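Local coordinates for protein B-agarase (Saccharophagus degradans, PDB 4BQ2) that hydrolyses agarose chains as a family 50 exo-beta-agarase, probably releasing short sugars from chain ends, at residues Met109-Leu121 against Asn141-Val153. Residues are numbered along the deposited sequence; the frame is centred on the assembly and turned at random.
Sequences MQSYYAKLSGHDL and NPPTWTSDDRQFV
Tyr113 packs tightly between Trp145 and the CA and CB of Gln151. Over one face lies the six-membered ring of Trp145, offset toward the rim in a near-parallel plane, with Trp145 CZ2 3.4 Å from Tyr113 CE2; over the opposite face Gln151 CA makes a CH-pi contact with the ring centre. Its chi1 of 63° sets the ring between its own backbone N and carbonyl carbon, lying across the neighbouring strand. Beneath it, strands 110-115 and 150-155 pair in parallel: Arg150 N donates to Ser111 O, Tyr113 N to Arg150 O and Phe152 N to Tyr113 O. On the other side of this pairing Tyr112 and Arg150 run side by side, and Arg150 NH1 reaches the rim of the phenol at Tyr112 OH (3.0 Å, bent to 140°), while NH2 forms a salt bridge with Asp103. The loose, solvent side is at exposed Asp148, whose O is linked weakly through a water to Ser111 N, and at Gln110, which merely touches the Arg150 chain. The far end is polar and hydrated. One water joins Tyr113 OH to Lys115 NZ and Thr144 N, and a second links the same hydroxyl to Trp145 O and Ser147 OG. Here the loops meet through polar groups: His119 ND1 and Thr144 OG1 share a hydrogen bond (2.8 Å) in the imidazole plane, and Asn141 ND2, its OD1 bonded to Ser136 OG, takes the anti lone pair of Asp120 OD2 (2.9 Å). Lys115 NZ bridges to Asp120 OD1 (2.8 Å). Within this CBM-like beta domain, main-chain bonds and aromatic packing thus fix the strand pairing, whereas residues 141-147 are held by a charged, hydrated network in which the lysine probably helps stabilise the aspartate's negative charge.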
ATOM      1  N   MET A 109      -7.728  12.669 -26.469  1.00 27.31           N
ATOM      2  CA  MET A 109      -8.224  13.324 -25.269  1.00 25.79           C
ATOM      3  C   MET A 109      -9.446  12.577 -24.759  1.00 25.12           C
ATOM      4  O   MET A 109     -10.220  12.068 -25.561  1.00 22.05           O
ATOM      5  CB  MET A 109      -8.591  14.751 -25.606  1.00 28.05           C
ATOM      6  CG  MET A 109      -9.313  15.429 -24.461  1.00 29.39           C
ATOM      7  SD  MET A 109      -8.820  17.128 -24.409  1.00 38.87           S
ATOM      8  CE  MET A 109      -7.141  16.942 -23.893  1.00 30.58           C
ATOM      9  N   GLN A 110      -9.622  12.512 -23.437  1.00 23.40           N
ATOM     10  CA  GLN A 110     -10.829  11.954 -22.829  1.00 22.75           C
ATOM     11  C   GLN A 110     -11.381  12.899 -21.761  1.00 22.72           C
ATOM     12  O   GLN A 110     -10.663  13.813 -21.314  1.00 22.40           O
ATOM     13  CB  GLN A 110     -10.535  10.581 -22.216  1.00 23.02           C
ATOM     14  CG  GLN A 110      -9.930   9.593 -23.210  1.00 24.27           C
ATOM     15  CD  GLN A 110      -9.772   8.203 -22.639  1.00 25.82           C
ATOM     16  OE1 GLN A 110     -10.758   7.510 -22.380  1.00 25.80           O
ATOM     17  NE2 GLN A 110      -8.521   7.785 -22.422  1.00 25.39           N
ATOM     18  N   SER A 111     -12.630  12.683 -21.343  1.00 20.31           N
ATOM     19  CA  SER A 111     -13.226  13.475 -20.257  1.00 20.54           C
ATOM     20  C   SER A 111     -13.145  12.692 -18.976  1.00 20.29           C
ATOM     21  O   SER A 111     -13.393  11.455 -18.971  1.00 19.39           O
ATOM     22  CB  SER A 111     -14.727  13.770 -20.504  1.00 23.31           C
ATOM     23  OG  SER A 111     -14.920  14.847 -21.394  1.00 25.95           O
ATOM     24  N   TYR A 112     -12.836  13.407 -17.892  1.00 18.32           N
ATOM     25  CA  TYR A 112     -12.619  12.798 -16.594  1.00 18.65           C
ATOM     26  C   TYR A 112     -13.524  13.458 -15.565  1.00 18.61           C
ATOM     27  O   TYR A 112     -13.660  14.682 -15.562  1.00 19.45           O
ATOM     28  CB  TYR A 112     -11.138  12.974 -16.184  1.00 17.48           C
ATOM     29  CG  TYR A 112     -10.192  12.156 -17.022  1.00 16.66           C
ATOM     30  CD1 TYR A 112      -9.677  12.647 -18.230  1.00 16.44           C
ATOM     31  CD2 TYR A 112      -9.824  10.880 -16.610  1.00 15.77           C
ATOM     32  CE1 TYR A 112      -8.825  11.901 -19.014  1.00 15.82           C
ATOM     33  CE2 TYR A 112      -8.976  10.122 -17.362  1.00 16.26           C
ATOM     34  CZ  TYR A 112      -8.488  10.616 -18.584  1.00 16.77           C
ATOM     35  OH  TYR A 112      -7.608   9.816 -19.306  1.00 15.86           O
ATOM     36  N   TYR A 113     -14.122  12.690 -14.663  1.00 18.37           N
ATOM     37  CA  TYR A 113     -14.961  13.363 -13.661  1.00 19.58           C
ATOM     38  C   TYR A 113     -14.710  12.949 -12.242  1.00 19.35           C
ATOM     39  O   TYR A 113     -14.340  11.804 -11.968  1.00 18.58           O
ATOM     40  CB  TYR A 113     -16.468  13.254 -13.988  1.00 20.17           C
ATOM     41  CG  TYR A 113     -17.007  11.831 -13.982  1.00 20.96           C
ATOM     42  CD1 TYR A 113     -16.952  11.040 -15.136  1.00 21.88           C
ATOM     43  CD2 TYR A 113     -17.592  11.295 -12.842  1.00 22.10           C
ATOM     44  CE1 TYR A 113     -17.459   9.738 -15.146  1.00 23.21           C
ATOM     45  CE2 TYR A 113     -18.106  10.001 -12.833  1.00 23.79           C
ATOM     46  CZ  TYR A 113     -18.035   9.233 -13.992  1.00 26.01           C
ATOM     47  OH  TYR A 113     -18.536   7.952 -13.966  1.00 26.66           O
ATOM     48  N   ALA A 114     -14.958  13.898 -11.341  1.00 18.53           N
ATOM     49  CA  ALA A 114     -14.881  13.672  -9.925  1.00 19.11           C
ATOM     50  C   ALA A 114     -16.166  14.151  -9.294  1.00 19.52           C
ATOM     51  O   ALA A 114     -16.508  15.340  -9.356  1.00 19.12           O
ATOM     52  CB  ALA A 114     -13.674  14.400  -9.326  1.00 17.88           C
ATOM     53  N   LYS A 115     -16.888  13.215  -8.695  1.00 20.08           N
ATOM     54  CA  LYS A 115     -18.145  13.528  -8.016  1.00 20.55           C
ATOM     55  C   LYS A 115     -17.947  14.564  -6.901  1.00 21.09           C
ATOM     56  O   LYS A 115     -17.005  14.469  -6.134  1.00 19.23           O
ATOM     57  CB  LYS A 115     -18.766  12.230  -7.481  1.00 20.64           C
ATOM     58  CG  LYS A 115     -19.506  11.416  -8.533  1.00 19.48           C
ATOM     59  CD  LYS A 115     -19.759  10.028  -7.990  1.00 20.57           C
ATOM     60  CE  LYS A 115     -20.501   9.164  -8.984  1.00 21.58           C
ATOM     61  NZ  LYS A 115     -20.010   7.769  -8.762  1.00 21.30           N
ATOM     62  N   LEU A 116     -18.812  15.585  -6.850  1.00 20.21           N
ATOM     63  CA  LEU A 116     -18.790  16.525  -5.744  1.00 20.72           C
ATOM     64  C   LEU A 116     -19.838  16.193  -4.716  1.00 19.66           C
ATOM     65  O   LEU A 116     -19.701  16.525  -3.543  1.00 19.92           O
ATOM     66  CB  LEU A 116     -19.091  17.921  -6.261  1.00 21.66           C
ATOM     67  CG  LEU A 116     -18.076  18.556  -7.198  1.00 24.00           C
ATOM     68  CD1 LEU A 116     -18.644  19.847  -7.734  1.00 25.55           C
ATOM     69  CD2 LEU A 116     -16.753  18.815  -6.488  1.00 24.92           C
ATOM     70  N   SER A 117     -20.922  15.591  -5.194  1.00 21.34           N
ATOM     71  CA  SER A 117     -22.118  15.264  -4.399  1.00 22.90           C
ATOM     72  C   SER A 117     -22.932  14.181  -5.111  1.00 23.56           C
ATOM     73  O   SER A 117     -22.800  13.980  -6.323  1.00 23.12           O
ATOM     74  CB  SER A 117     -22.997  16.497  -4.255  1.00 22.11           C
ATOM     75  OG  SER A 117     -23.383  16.960  -5.552  1.00 22.05           O
ATOM     76  N   GLY A 118     -23.775  13.488  -4.342  1.00 23.56           N
ATOM     77  CA  GLY A 118     -24.727  12.560  -4.903  1.00 23.10           C
ATOM     78  C   GLY A 118     -24.244  11.119  -4.988  1.00 25.49           C
ATOM     79  O   GLY A 118     -23.086  10.818  -4.674  1.00 23.82           O
ATOM     80  N   HIS A 119     -25.160  10.239  -5.405  1.00 25.47           N
ATOM     81  CA  HIS A 119     -24.864   8.850  -5.759  1.00 24.61           C
ATOM     82  C   HIS A 119     -24.129   8.158  -4.629  1.00 25.03           C
ATOM     83  O   HIS A 119     -24.583   8.201  -3.475  1.00 23.85           O
ATOM     84  CB  HIS A 119     -24.127   8.794  -7.115  1.00 23.93           C
ATOM     85  CG  HIS A 119     -24.945   9.293  -8.267  1.00 24.66           C
ATOM     86  ND1 HIS A 119     -24.749   8.860  -9.565  1.00 25.90           N
ATOM     87  CD2 HIS A 119     -25.984  10.166  -8.314  1.00 24.07           C
ATOM     88  CE1 HIS A 119     -25.613   9.472 -10.361  1.00 27.47           C
ATOM     89  NE2 HIS A 119     -26.379  10.262  -9.622  1.00 24.45           N
ATOM     90  N   ASP A 120     -22.990   7.540  -4.921  1.00 25.98           N
ATOM     91  CA  ASP A 120     -22.295   6.801  -3.879  1.00 24.91           C
ATOM     92  C   ASP A 120     -21.515   7.671  -2.906  1.00 26.97           C
ATOM     93  O   ASP A 120     -20.784   7.140  -2.059  1.00 27.71           O
ATOM     94  CB  ASP A 120     -21.447   5.643  -4.450  1.00 24.55           C
ATOM     95  CG  ASP A 120     -20.467   6.080  -5.570  1.00 26.14           C
ATOM     96  OD1 ASP A 120     -20.527   7.231  -6.057  1.00 26.15           O
ATOM     97  OD2 ASP A 120     -19.644   5.215  -5.990  1.00 23.91           O
ATOM     98  N   LEU A 121     -21.664   8.995  -3.013  1.00 26.20           N
ATOM     99  CA  LEU A 121     -21.183   9.896  -1.959  1.00 29.06           C
ATOM    100  C   LEU A 121     -22.169  10.068  -0.816  1.00 31.94           C
ATOM    101  O   LEU A 121     -21.750  10.375   0.293  1.00 33.04           O
ATOM    102  CB  LEU A 121     -20.754  11.274  -2.495  1.00 28.32           C
ATOM    103  CG  LEU A 121     -19.616  11.377  -3.531  1.00 29.47           C
ATOM    104  CD1 LEU A 121     -19.273  12.845  -3.787  1.00 27.27           C
ATOM    105  CD2 LEU A 121     -18.356  10.615  -3.127  1.00 29.08           C
ATOM    106  N   ASN A 141     -15.467   2.344  -6.509  1.00 21.90           N
ATOM    107  CA  ASN A 141     -16.623   1.665  -7.035  1.00 22.29           C
ATOM    108  C   ASN A 141     -16.628   1.612  -8.525  1.00 23.37           C
ATOM    109  O   ASN A 141     -15.999   2.443  -9.195  1.00 24.38           O
ATOM    110  CB  ASN A 141     -17.912   2.400  -6.566  1.00 23.02           C
ATOM    111  CG  ASN A 141     -18.410   1.905  -5.224  1.00 24.04           C
ATOM    112  OD1 ASN A 141     -17.956   0.871  -4.724  1.00 26.17           O
ATOM    113  ND2 ASN A 141     -19.341   2.643  -4.617  1.00 23.89           N
ATOM    114  N   PRO A 142     -17.422   0.672  -9.076  1.00 23.89           N
ATOM    115  CA  PRO A 142     -17.731   0.813 -10.491  1.00 24.68           C
ATOM    116  C   PRO A 142     -18.484   2.126 -10.662  1.00 23.00           C
ATOM    117  O   PRO A 142     -19.048   2.625  -9.692  1.00 22.94           O
ATOM    118  CB  PRO A 142     -18.640  -0.400 -10.795  1.00 24.42           C
ATOM    119  CG  PRO A 142     -19.084  -0.918  -9.476  1.00 24.35           C
ATOM    120  CD  PRO A 142     -18.090  -0.478  -8.438  1.00 24.03           C
ATOM    121  N   PRO A 143     -18.499   2.693 -11.871  1.00 24.76           N
ATOM    122  CA  PRO A 143     -19.217   3.973 -12.007  1.00 25.24           C
ATOM    123  C   PRO A 143     -20.718   3.829 -11.725  1.00 26.05           C
ATOM    124  O   PRO A 143     -21.272   2.744 -11.900  1.00 25.10           O
ATOM    125  CB  PRO A 143     -18.966   4.363 -13.471  1.00 27.15           C
ATOM    126  CG  PRO A 143     -18.501   3.127 -14.145  1.00 26.82           C
ATOM    127  CD  PRO A 143     -17.780   2.333 -13.100  1.00 25.53           C
ATOM    128  N   THR A 144     -21.371   4.901 -11.282  1.00 25.04           N
ATOM    129  CA  THR A 144     -22.800   4.845 -10.964  1.00 25.31           C
ATOM    130  C   THR A 144     -23.705   5.181 -12.149  1.00 26.85           C
ATOM    131  O   THR A 144     -24.928   5.258 -11.995  1.00 26.43           O
ATOM    132  CB  THR A 144     -23.152   5.766  -9.790  1.00 24.47           C
ATOM    133  OG1 THR A 144     -22.620   7.066 -10.050  1.00 24.99           O
ATOM    134  CG2 THR A 144     -22.566   5.219  -8.497  1.00 24.91           C
ATOM    135  N   TRP A 145     -23.101   5.431 -13.308  1.00 25.35           N
ATOM    136  CA  TRP A 145     -23.831   5.475 -14.567  1.00 26.88           C
ATOM    137  C   TRP A 145     -22.890   5.041 -15.680  1.00 28.76           C
ATOM    138  O   TRP A 145     -21.683   4.938 -15.455  1.00 29.11           O
ATOM    139  CB  TRP A 145     -24.369   6.868 -14.855  1.00 25.67           C
ATOM    140  CG  TRP A 145     -23.312   7.950 -15.043  1.00 25.53           C
ATOM    141  CD1 TRP A 145     -22.662   8.280 -16.200  1.00 25.99           C
ATOM    142  CD2 TRP A 145     -22.810   8.833 -14.038  1.00 23.69           C
ATOM    143  NE1 TRP A 145     -21.793   9.338 -15.979  1.00 24.95           N
ATOM    144  CE2 TRP A 145     -21.859   9.684 -14.656  1.00 24.27           C
ATOM    145  CE3 TRP A 145     -23.079   8.998 -12.679  1.00 23.87           C
ATOM    146  CZ2 TRP A 145     -21.187  10.686 -13.957  1.00 22.97           C
ATOM    147  CZ3 TRP A 145     -22.407   9.991 -11.983  1.00 22.39           C
ATOM    148  CH2 TRP A 145     -21.465  10.822 -12.626  1.00 24.18           C
ATOM    149  N   THR A 146     -23.442   4.840 -16.876  1.00 28.96           N
ATOM    150  CA  THR A 146     -22.685   4.416 -18.052  1.00 29.78           C
ATOM    151  C   THR A 146     -22.418   5.564 -19.007  1.00 30.59           C
ATOM    152  O   THR A 146     -23.344   6.291 -19.407  1.00 32.04           O
ATOM    153  CB  THR A 146     -23.442   3.306 -18.814  1.00 31.50           C
ATOM    154  OG1 THR A 146     -23.634   2.205 -17.924  1.00 31.05           O
ATOM    155  CG2 THR A 146     -22.633   2.836 -20.034  1.00 29.71           C
ATOM    156  N   SER A 147     -21.147   5.749 -19.354  1.00 30.10           N
ATOM    157  CA  SER A 147     -20.748   6.759 -20.332  1.00 31.31           C
ATOM    158  C   SER A 147     -19.343   6.456 -20.855  1.00 31.06           C
ATOM    159  O   SER A 147     -18.670   5.574 -20.332  1.00 30.62           O
ATOM    160  CB  SER A 147     -20.792   8.161 -19.707  1.00 32.27           C
ATOM    161  OG  SER A 147     -19.775   8.310 -18.729  1.00 31.69           O
ATOM    162  N   ASP A 148     -18.923   7.175 -21.897  1.00 32.20           N
ATOM    163  CA  ASP A 148     -17.557   7.065 -22.436  1.00 33.61           C
ATOM    164  C   ASP A 148     -16.526   7.740 -21.492  1.00 32.15           C
ATOM    165  O   ASP A 148     -15.310   7.529 -21.625  1.00 35.85           O
ATOM    166  CB  ASP A 148     -17.485   7.716 -23.816  1.00 33.91           C
ATOM    167  CG  ASP A 148     -18.003   6.822 -24.928  1.00 39.75           C
ATOM    168  OD1 ASP A 148     -18.522   5.724 -24.644  1.00 36.89           O
ATOM    169  OD2 ASP A 148     -17.870   7.219 -26.109  1.00 42.96           O
ATOM    170  N   ASP A 149     -17.026   8.532 -20.544  1.00 29.77           N
ATOM    171  CA  ASP A 149     -16.182   9.331 -19.649  1.00 28.23           C
ATOM    172  C   ASP A 149     -15.449   8.449 -18.638  1.00 26.04           C
ATOM    173  O   ASP A 149     -15.871   7.316 -18.355  1.00 26.02           O
ATOM    174  CB  ASP A 149     -17.015  10.386 -18.915  1.00 27.79           C
ATOM    175  CG  ASP A 149     -17.728  11.328 -19.860  1.00 30.61           C
ATOM    176  OD1 ASP A 149     -17.220  11.564 -20.987  1.00 28.24           O
ATOM    177  OD2 ASP A 149     -18.816  11.813 -19.478  1.00 29.11           O
ATOM    178  N   ARG A 150     -14.355   8.969 -18.097  1.00 22.71           N
ATOM    179  CA  ARG A 150     -13.596   8.246 -17.080  1.00 21.04           C
ATOM    180  C   ARG A 150     -13.771   8.840 -15.701  1.00 21.00           C
ATOM    181  O   ARG A 150     -13.591  10.021 -15.515  1.00 21.00           O
ATOM    182  CB  ARG A 150     -12.125   8.213 -17.456  1.00 19.41           C
ATOM    183  CG  ARG A 150     -11.879   7.518 -18.804  1.00 19.25           C
ATOM    184  CD  ARG A 150     -10.400   7.250 -19.001  1.00 18.99           C
ATOM    185  NE  ARG A 150      -9.894   6.234 -18.065  1.00 17.32           N
ATOM    186  CZ  ARG A 150      -8.614   6.141 -17.712  1.00 18.49           C
ATOM    187  NH1 ARG A 150      -7.710   6.988 -18.215  1.00 16.97           N
ATOM    188  NH2 ARG A 150      -8.226   5.184 -16.877  1.00 18.30           N
ATOM    189  N   GLN A 151     -14.078   8.002 -14.725  1.00 21.35           N
ATOM    190  CA  GLN A 151     -14.281   8.473 -13.351  1.00 22.04           C
ATOM    191  C   GLN A 151     -12.935   8.522 -12.621  1.00 22.34           C
ATOM    192  O   GLN A 151     -12.226   7.510 -12.581  1.00 22.53           O
ATOM    193  CB  GLN A 151     -15.280   7.570 -12.592  1.00 23.07           C
ATOM    194  CG  GLN A 151     -15.536   8.140 -11.209  1.00 24.90           C
ATOM    195  CD  GLN A 151     -16.653   7.506 -10.412  1.00 28.05           C
ATOM    196  OE1 GLN A 151     -16.940   6.302 -10.512  1.00 29.67           O
ATOM    197  NE2 GLN A 151     -17.235   8.302  -9.542  1.00 25.93           N
ATOM    198  N   PHE A 152     -12.558   9.687 -12.075  1.00 20.27           N
ATOM    199  CA  PHE A 152     -11.367   9.765 -11.207  1.00 20.56           C
ATOM    200  C   PHE A 152     -11.573   8.736 -10.100  1.00 21.72           C
ATOM    201  O   PHE A 152     -12.702   8.578  -9.565  1.00 22.56           O
ATOM    202  CB  PHE A 152     -11.218  11.142 -10.557  1.00 21.24           C
ATOM    203  CG  PHE A 152     -10.312  12.114 -11.292  1.00 21.06           C
ATOM    204  CD1 PHE A 152      -8.949  12.181 -10.994  1.00 21.34           C
ATOM    205  CD2 PHE A 152     -10.839  13.036 -12.208  1.00 20.85           C
ATOM    206  CE1 PHE A 152      -8.107  13.106 -11.631  1.00 21.97           C
ATOM    207  CE2 PHE A 152     -10.012  13.953 -12.852  1.00 19.91           C
ATOM    208  CZ  PHE A 152      -8.644  14.002 -12.560  1.00 21.35           C
ATOM    209  N   VAL A 153     -10.502   8.042  -9.732  1.00 17.74           N
ATOM    210  CA  VAL A 153     -10.645   6.933  -8.799  1.00 18.85           C
ATOM    211  C   VAL A 153     -10.542   7.448  -7.385  1.00 17.84           C
ATOM    212  O   VAL A 153      -9.676   8.274  -7.093  1.00 17.34           O
ATOM    213  CB  VAL A 153      -9.522   5.909  -9.027  1.00 18.08           C
ATOM    214  CG1 VAL A 153      -9.575   4.744  -8.058  1.00 18.72           C
ATOM    215  CG2 VAL A 153      -9.566   5.414 -10.467  1.00 18.64           C
TER
HETATM  216  O   HOH W   1     -14.303  10.616 -22.776  1.00 30.05           O
HETATM  217  O   HOH W   2     -20.224   7.359 -11.769  1.00 23.49           O
HETATM  218  O   HOH W   3     -19.450   6.878 -16.211  1.00 28.59           O
HETATM  219  O   HOH W   4     -18.866   5.165  -8.513  1.00 26.29           O